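Local coordinates for twitching motility protein PilT (PDB 2EYU) that probably hydrolyses ATP to power the retraction of type IV pili, the movement that underlies twitching motility, at residues A[11-16]-A[39-44]; A[56-61]-A[95-100]; A[166-171]-A[178-183]. The protein carries 1 engineered substitution. All coordinates share one frame; numbering follows the deposited sequence.

Contact 1. Residues A[11-16]-A[39-44]; sequences LGLPDK and STTIAS
Leu13 carries its CG anti to the carbonyl carbon (chi1 -66°), and Thr41 keeps OG1 beside the backbone N (chi1 -65°), which leaves CG2 anti to that N, so that the two side chains reach toward each other and meet tip to tip. The Leu13 CD1 methyl stops 3.6 Å from Thr41 CG2. Leu11 comes in at a slant beside this pair: its CD2 settles on the helix surface, 3.9 Å from Thr41 CA and 4.0 Å from Ser44 CB, one turn further on. Its other methyl, CD1, reaches Thr40 CG2 more loosely at 4.3 Å. The contact is purely van der Waals. The Thr41 hydroxyl, which lies beside both leucines, pairs with the side-chain amide of Gln168, probably by a hydrogen bond that meets its polar need in a buried setting. With an alanine at Thr41, the Leu13 methyl would probably lose its mate on the helix and the Gln168 amide its hydroxyl partner. The loop 11-16 thus packs on helix 38-52, whose first residues belong to the probable P-loop; Leu13 also touches Ile166, Leu180 and Tyr182 of strands 162-171 and 179-185, while the far side of the helix, through Ile42, rests on strand 125-130.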
# COMPACT_ATOMS: atom_id res chain seq x y z
N LEU A 11 3.30 14.77 -0.59
CA LEU A 11 2.25 13.79 -0.33
C LEU A 11 1.67 13.90 1.06
O LEU A 11 0.50 13.62 1.32
CB LEU A 11 2.83 12.38 -0.57
CG LEU A 11 2.12 11.50 -1.60
CD1 LEU A 11 1.79 12.25 -2.88
CD2 LEU A 11 2.97 10.27 -1.92
N GLY A 12 2.46 14.31 2.06
CA GLY A 12 1.85 14.35 3.39
C GLY A 12 2.04 13.01 4.09
O GLY A 12 1.44 12.75 5.13
N LEU A 13 2.88 12.17 3.49
CA LEU A 13 3.27 10.88 4.03
C LEU A 13 4.68 11.00 4.59
O LEU A 13 5.48 11.80 4.07
CB LEU A 13 3.20 9.79 2.96
CG LEU A 13 1.79 9.48 2.44
CD1 LEU A 13 1.88 8.92 1.03
CD2 LEU A 13 1.08 8.53 3.39
N PRO A 14 5.03 10.26 5.62
CA PRO A 14 6.36 10.40 6.21
C PRO A 14 7.41 9.54 5.50
O PRO A 14 7.10 8.52 4.88
CB PRO A 14 6.14 9.93 7.64
CG PRO A 14 4.70 9.54 7.75
CD PRO A 14 4.22 9.27 6.35
N ASP A 15 8.64 10.02 5.61
CA ASP A 15 9.87 9.53 5.04
C ASP A 15 9.99 8.02 5.05
O ASP A 15 10.43 7.43 4.06
CB ASP A 15 11.08 10.10 5.80
CG ASP A 15 11.09 11.60 5.97
OD1 ASP A 15 11.81 12.10 6.88
OD2 ASP A 15 10.38 12.31 5.22
N LYS A 16 9.65 7.32 6.13
CA LYS A 16 9.91 5.89 6.12
C LYS A 16 9.16 5.14 5.02
O LYS A 16 9.55 4.01 4.69
CB LYS A 16 9.57 5.27 7.49
CG LYS A 16 8.74 4.01 7.37
CD LYS A 16 8.67 3.27 8.71
CE LYS A 16 9.54 2.02 8.69
NZ LYS A 16 10.95 2.33 8.29
N SER A 39 -3.40 5.70 -6.47
CA SER A 39 -2.55 5.67 -7.66
C SER A 39 -1.52 6.79 -7.62
O SER A 39 -0.38 6.59 -8.03
CB SER A 39 -3.40 5.76 -8.93
OG SER A 39 -3.29 7.07 -9.46
N THR A 40 -1.88 7.95 -7.11
CA THR A 40 -0.99 9.09 -7.01
C THR A 40 0.17 8.81 -6.05
O THR A 40 1.32 9.22 -6.26
CB THR A 40 -1.74 10.35 -6.54
OG1 THR A 40 -2.66 10.77 -7.55
CG2 THR A 40 -0.76 11.49 -6.32
N THR A 41 -0.11 8.09 -4.96
CA THR A 41 0.98 7.72 -4.04
C THR A 41 1.94 6.76 -4.73
O THR A 41 3.13 7.00 -4.83
CB THR A 41 0.39 7.13 -2.76
OG1 THR A 41 -0.34 8.21 -2.16
CG2 THR A 41 1.42 6.67 -1.72
N ILE A 42 1.39 5.66 -5.21
CA ILE A 42 2.12 4.70 -6.02
C ILE A 42 3.01 5.33 -7.07
O ILE A 42 4.19 5.03 -7.29
CB ILE A 42 1.04 3.82 -6.70
CG1 ILE A 42 0.59 2.68 -5.78
CG2 ILE A 42 1.49 3.35 -8.06
CD1 ILE A 42 1.69 2.40 -4.77
N ALA A 43 2.42 6.28 -7.79
CA ALA A 43 3.15 6.89 -8.91
C ALA A 43 4.29 7.77 -8.42
O ALA A 43 5.38 7.85 -9.00
CB ALA A 43 2.12 7.61 -9.77
N SER A 44 4.05 8.47 -7.31
CA SER A 44 5.09 9.30 -6.72
C SER A 44 6.25 8.44 -6.20
O SER A 44 7.41 8.86 -6.31
CB SER A 44 4.56 10.15 -5.57
OG SER A 44 5.68 10.66 -4.84

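Contact 2. Residues A[56-61]-A[95-100]; sequences HIITIE and LREDPD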
# COMPACT_ATOMS: atom_id res chain seq x y z
N HIS A 56 14.97 -1.80 -14.18
CA HIS A 56 13.93 -2.15 -15.13
C HIS A 56 12.59 -2.14 -14.39
O HIS A 56 12.47 -2.88 -13.41
CB HIS A 56 14.14 -3.52 -15.75
CG HIS A 56 13.24 -3.83 -16.90
ND1 HIS A 56 12.35 -2.91 -17.43
CD2 HIS A 56 13.09 -4.96 -17.62
CE1 HIS A 56 11.69 -3.48 -18.42
NE2 HIS A 56 12.12 -4.72 -18.57
N ILE A 57 11.64 -1.31 -14.85
CA ILE A 57 10.39 -1.22 -14.08
C ILE A 57 9.22 -1.60 -14.99
O ILE A 57 9.07 -1.11 -16.10
CB ILE A 57 10.17 0.17 -13.46
CG1 ILE A 57 11.21 0.65 -12.44
CG2 ILE A 57 8.83 0.29 -12.73
CD1 ILE A 57 10.97 2.07 -11.95
N ILE A 58 8.37 -2.53 -14.52
CA ILE A 58 7.28 -2.90 -15.42
C ILE A 58 5.97 -2.59 -14.72
O ILE A 58 5.78 -2.91 -13.54
CB ILE A 58 7.36 -4.38 -15.83
CG1 ILE A 58 8.63 -4.71 -16.63
CG2 ILE A 58 6.12 -4.83 -16.58
CD1 ILE A 58 8.53 -5.98 -17.44
N THR A 59 5.06 -1.95 -15.45
CA THR A 59 3.76 -1.55 -14.90
C THR A 59 2.64 -2.19 -15.69
O THR A 59 2.75 -2.39 -16.90
CB THR A 59 3.59 -0.02 -14.91
OG1 THR A 59 4.31 0.51 -16.04
CG2 THR A 59 4.21 0.64 -13.69
N ILE A 60 1.56 -2.54 -15.01
CA ILE A 60 0.35 -3.16 -15.49
C ILE A 60 -0.85 -2.40 -14.92
O ILE A 60 -1.09 -2.62 -13.73
CB ILE A 60 0.27 -4.61 -15.00
CG1 ILE A 60 1.52 -5.44 -15.32
CG2 ILE A 60 -0.98 -5.31 -15.51
CD1 ILE A 60 1.66 -6.60 -14.35
N GLU A 61 -1.52 -1.55 -15.69
CA GLU A 61 -2.55 -0.64 -15.19
C GLU A 61 -3.79 -0.69 -16.06
O GLU A 61 -3.70 -0.86 -17.28
CB GLU A 61 -2.00 0.79 -15.11
CG GLU A 61 -0.68 0.94 -14.39
CD GLU A 61 0.04 2.26 -14.57
OE1 GLU A 61 -0.51 3.31 -14.17
OE2 GLU A 61 1.17 2.30 -15.11
N LEU A 95 6.92 -11.29 -15.33
CA LEU A 95 7.69 -12.04 -14.35
C LEU A 95 8.93 -12.68 -14.95
O LEU A 95 10.03 -12.48 -14.43
CB LEU A 95 6.82 -13.13 -13.70
CG LEU A 95 6.41 -12.80 -12.26
CD1 LEU A 95 5.46 -11.61 -12.28
CD2 LEU A 95 5.80 -13.99 -11.54
N ARG A 96 8.74 -13.42 -16.03
CA ARG A 96 9.87 -14.05 -16.71
C ARG A 96 10.85 -12.99 -17.22
O ARG A 96 12.04 -13.30 -17.27
CB ARG A 96 9.41 -14.94 -17.87
CG ARG A 96 9.44 -16.43 -17.62
CD ARG A 96 10.82 -17.04 -17.80
NE ARG A 96 10.85 -18.47 -17.48
CZ ARG A 96 10.11 -19.41 -18.06
NH1 ARG A 96 9.25 -19.07 -19.02
NH2 ARG A 96 10.22 -20.68 -17.70
N GLU A 97 10.34 -11.81 -17.56
CA GLU A 97 11.15 -10.72 -18.09
C GLU A 97 12.22 -10.31 -17.08
O GLU A 97 13.21 -9.74 -17.52
CB GLU A 97 10.34 -9.49 -18.47
CG GLU A 97 10.54 -9.02 -19.90
CD GLU A 97 11.89 -8.40 -20.18
OE1 GLU A 97 12.12 -7.24 -19.75
OE2 GLU A 97 12.74 -9.04 -20.84
N ASP A 98 11.99 -10.60 -15.80
CA ASP A 98 12.92 -10.40 -14.70
C ASP A 98 13.11 -8.95 -14.32
O ASP A 98 14.25 -8.47 -14.22
CB ASP A 98 14.29 -11.00 -15.07
CG ASP A 98 14.74 -12.12 -14.15
OD1 ASP A 98 15.66 -11.89 -13.34
OD2 ASP A 98 14.18 -13.23 -14.26
N PRO A 99 12.09 -8.15 -14.04
CA PRO A 99 12.46 -6.75 -13.79
C PRO A 99 12.77 -6.56 -12.32
O PRO A 99 12.64 -7.50 -11.52
CB PRO A 99 11.19 -6.04 -14.25
CG PRO A 99 10.10 -6.96 -13.83
CD PRO A 99 10.66 -8.36 -13.88
N ASP A 100 13.18 -5.36 -11.94
CA ASP A 100 13.52 -5.05 -10.55
C ASP A 100 12.28 -4.73 -9.73
O ASP A 100 12.28 -4.90 -8.51
CB ASP A 100 14.43 -3.84 -10.45
CG ASP A 100 15.78 -4.03 -11.09
OD1 ASP A 100 16.63 -4.62 -10.38
OD2 ASP A 100 15.93 -3.59 -12.24
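His56, the first residue of strand 56-61, is gripped by Glu97, Pro99 and Asp100 of the turn that leads from helix 87-97 into strand 101-104. Asp100 takes hold of its backbone twice. The amide Asp100 N donates to His56 O at 3.0 Å, and the carboxylate oxygen Asp100 OD2 accepts from His56 N at 2.8 Å, through the lone pair facing away from the other oxygen and in a nearly straight bond (164°). The His56 side chain sets off with CG anti to the backbone N (chi1 -170°), which carries the imidazole over toward the helix end. There NE2 donates to Glu97 OE1 at 2.8 Å; the oxygen lies in the ring plane, although the carboxylate is turned 66° from it and the bond is noticeably bent. The other ring nitrogen, ND1, is hydrogen-bonded to the carbonyl of Ile74, so the imidazole is fixed from both nitrogens; facing an acceptor at each, it would probably favour its doubly protonated form. The turn belongs to a beta-alpha-beta crossover of the P-loop NTPase sheet: the chain leaves strand 74-79, runs through helix 87-97 and returns as strand 101-104, with the parallel strand 56-61 lying between the two. Asp98 is the first residue to leave helical backbone angles, with a positive phi, after which Pro99 turns its ring toward the strand. Pro99 CB sits over one face of the His56 ring, 4.3 Å from the ring centroid, in a CH-pi contact. The same Pro99 CB rests 3.7 Å from Ile58 CG1, the proline and isoleucine crossing at about a right angle. Ile58 CD1 continues to Glu97 CB at 4.1 Å, and the isoleucine also packs on Ala94 of helix 87-97 and Ile102 of strand 101-104.

Contact 3. Residues A[166-171]-A[178-183]; sequences ISQRLL and RVLAYG. Engineered in segment 178-183: Gly183 (natural residue Glu).
The Arg178 guanidinium meets Leu170 at its edge: the CD2 methyl of Leu170 lies near the guanidinium plane, 4.2 Å from Arg178 NH1. The flat ring of Tyr182 leads away from segment 166-171, because CG stands between the backbone N and the carbonyl carbon (chi1 57°), and packs instead on Leu13 and Pro14. Beside it, the Gln168 chain crosses Leu180 at a slant, its amide carbon CD 3.7 Å from the Leu180 CD2 methyl. Leu170 joins this row through CD2, which touches Leu180 CD1; the methyls are modelled tighter than normal contact, so their exact placing is doubtful. On the other side of the sheet Leu171 CB rests 3.6 Å from Val179 CG1, and Leu171 CD2 reaches Ala181 CB at 4.2 Å. Ser167 and Arg169 share this side; their polar ends are hydrogen-bonded to Thr31 and Asn133 respectively. Helix 219-228 covers Val179 and Ala181 here, and helix 234-240 covers Leu171. The backbones are stitched by six hydrogen bonds in three hydrogen-bonded pairs, Ser167 with Gly183, Arg169 with Ala181 and Leu171 with Val179; Gln168-Tyr182 and Leu170-Leu180 are the non-hydrogen-bonded pairs between them. The Arg169-Ala181 pair is modelled unusually tight, so its exact geometry is doubtful. At one end Gly183, an engineered residue in place of glutamate, donates from N to Ser167 O at 2.8 Å; at the other the Leu171 N bond to Val179 O, 2.6 Å, is almost straight (176°). Ser167 O is also approached by Tyr182 CA at 3.0 Å. The whole is an antiparallel beta hairpin: strand 162-171 pairs in parallel with strand 26-31 on its other side, and strand 179-185 turns the sheet antiparallel at this edge of the P-loop NTPase core; Leu170 touches the probable P-loop itself.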
# COMPACT_ATOMS: atom_id res chain seq x y z
N ILE A 166 0.03 0.86 3.03
CA ILE A 166 -0.47 2.21 3.27
C ILE A 166 -1.96 2.26 2.95
O ILE A 166 -2.28 1.94 1.80
CB ILE A 166 0.22 3.22 2.32
CG1 ILE A 166 1.73 3.04 2.18
CG2 ILE A 166 -0.13 4.64 2.74
CD1 ILE A 166 2.38 4.23 1.50
N SER A 167 -2.79 2.65 3.90
CA SER A 167 -4.23 2.84 3.71
C SER A 167 -4.49 4.34 3.59
O SER A 167 -4.23 5.05 4.55
CB SER A 167 -5.00 2.27 4.89
OG SER A 167 -5.64 1.05 4.59
N GLN A 168 -4.98 4.88 2.47
CA GLN A 168 -5.07 6.34 2.36
C GLN A 168 -6.51 6.83 2.24
O GLN A 168 -7.36 6.13 1.72
CB GLN A 168 -4.34 6.86 1.12
CG GLN A 168 -2.82 6.97 1.19
CD GLN A 168 -2.23 6.96 -0.22
OE1 GLN A 168 -2.75 7.70 -1.06
NE2 GLN A 168 -1.24 6.12 -0.45
N ARG A 169 -6.71 8.06 2.70
CA ARG A 169 -7.92 8.82 2.41
C ARG A 169 -7.53 10.29 2.24
O ARG A 169 -6.62 10.77 2.93
CB ARG A 169 -8.97 8.65 3.49
CG ARG A 169 -10.39 8.95 3.02
CD ARG A 169 -11.39 8.70 4.14
NE ARG A 169 -11.90 7.33 4.09
CZ ARG A 169 -13.18 7.00 4.22
NH1 ARG A 169 -14.10 7.93 4.40
NH2 ARG A 169 -13.53 5.72 4.16
N LEU A 170 -8.21 10.95 1.32
CA LEU A 170 -8.01 12.37 1.05
C LEU A 170 -9.14 13.17 1.68
O LEU A 170 -10.31 12.91 1.34
CB LEU A 170 -7.95 12.60 -0.47
CG LEU A 170 -6.69 12.14 -1.19
CD1 LEU A 170 -6.97 11.93 -2.67
CD2 LEU A 170 -5.58 13.16 -1.02
N LEU A 171 -8.84 14.09 2.58
CA LEU A 171 -9.86 14.87 3.28
C LEU A 171 -9.88 16.31 2.77
O LEU A 171 -8.83 16.82 2.36
CB LEU A 171 -9.56 14.99 4.76
CG LEU A 171 -10.06 14.01 5.81
CD1 LEU A 171 -11.40 14.48 6.37
CD2 LEU A 171 -10.17 12.60 5.25
N ARG A 178 -6.54 19.64 -0.08
CA ARG A 178 -7.03 18.45 0.59
C ARG A 178 -5.91 17.94 1.48
O ARG A 178 -4.74 18.29 1.32
CB ARG A 178 -7.41 17.32 -0.36
CG ARG A 178 -8.68 17.50 -1.18
CD ARG A 178 -8.38 16.98 -2.59
NE ARG A 178 -7.51 17.90 -3.30
CZ ARG A 178 -6.18 17.89 -3.36
NH1 ARG A 178 -5.47 16.96 -2.73
NH2 ARG A 178 -5.54 18.83 -4.06
N VAL A 179 -6.25 17.07 2.43
CA VAL A 179 -5.12 16.49 3.16
C VAL A 179 -5.21 14.97 3.10
O VAL A 179 -6.31 14.43 3.14
CB VAL A 179 -5.07 16.92 4.63
CG1 VAL A 179 -6.29 16.38 5.35
CG2 VAL A 179 -3.78 16.43 5.26
N LEU A 180 -4.03 14.34 3.01
CA LEU A 180 -3.96 12.89 3.05
C LEU A 180 -4.00 12.38 4.48
O LEU A 180 -3.13 12.77 5.27
CB LEU A 180 -2.67 12.36 2.40
CG LEU A 180 -2.90 11.15 1.48
CD1 LEU A 180 -2.88 11.58 0.02
CD2 LEU A 180 -1.86 10.08 1.76
N ALA A 181 -4.98 11.53 4.74
CA ALA A 181 -5.15 10.75 5.96
C ALA A 181 -4.77 9.31 5.60
O ALA A 181 -5.24 8.81 4.57
CB ALA A 181 -6.56 10.87 6.50
N TYR A 182 -3.91 8.71 6.41
CA TYR A 182 -3.34 7.40 6.12
C TYR A 182 -3.21 6.56 7.39
O TYR A 182 -3.06 7.13 8.47
CB TYR A 182 -1.94 7.52 5.50
CG TYR A 182 -0.96 8.29 6.35
CD1 TYR A 182 -0.12 7.70 7.29
CD2 TYR A 182 -0.84 9.67 6.22
CE1 TYR A 182 0.76 8.45 8.04
CE2 TYR A 182 0.03 10.44 6.95
CZ TYR A 182 0.84 9.82 7.87
OH TYR A 182 1.73 10.55 8.63
N GLY A 183 -3.23 5.26 7.17
CA GLY A 183 -2.87 4.25 8.16
C GLY A 183 -1.56 3.62 7.67
O GLY A 183 -1.34 3.61 6.46

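Contacts 1 and 3 are buried neighbours, their centres about 10 Å apart. The loop of contact 1 packs against both helix 38-52 and the hairpin of contact 3, which also touch each other, and the two contacts share the Thr41-Gln168 pair. Contact 2 is only partly buried; its centre is about 28 Å from that of contact 3, across the chain's centre on the same sheet. The chemistry differs accordingly: contact 1 is methyl packing, contact 3 is a backbone ladder with mixed aliphatic and polar side chains on both faces, and contact 2, nearer the surface, relies on carboxylates and a histidine. Helix 38-52 and strand 56-61 are successive elements of the chain.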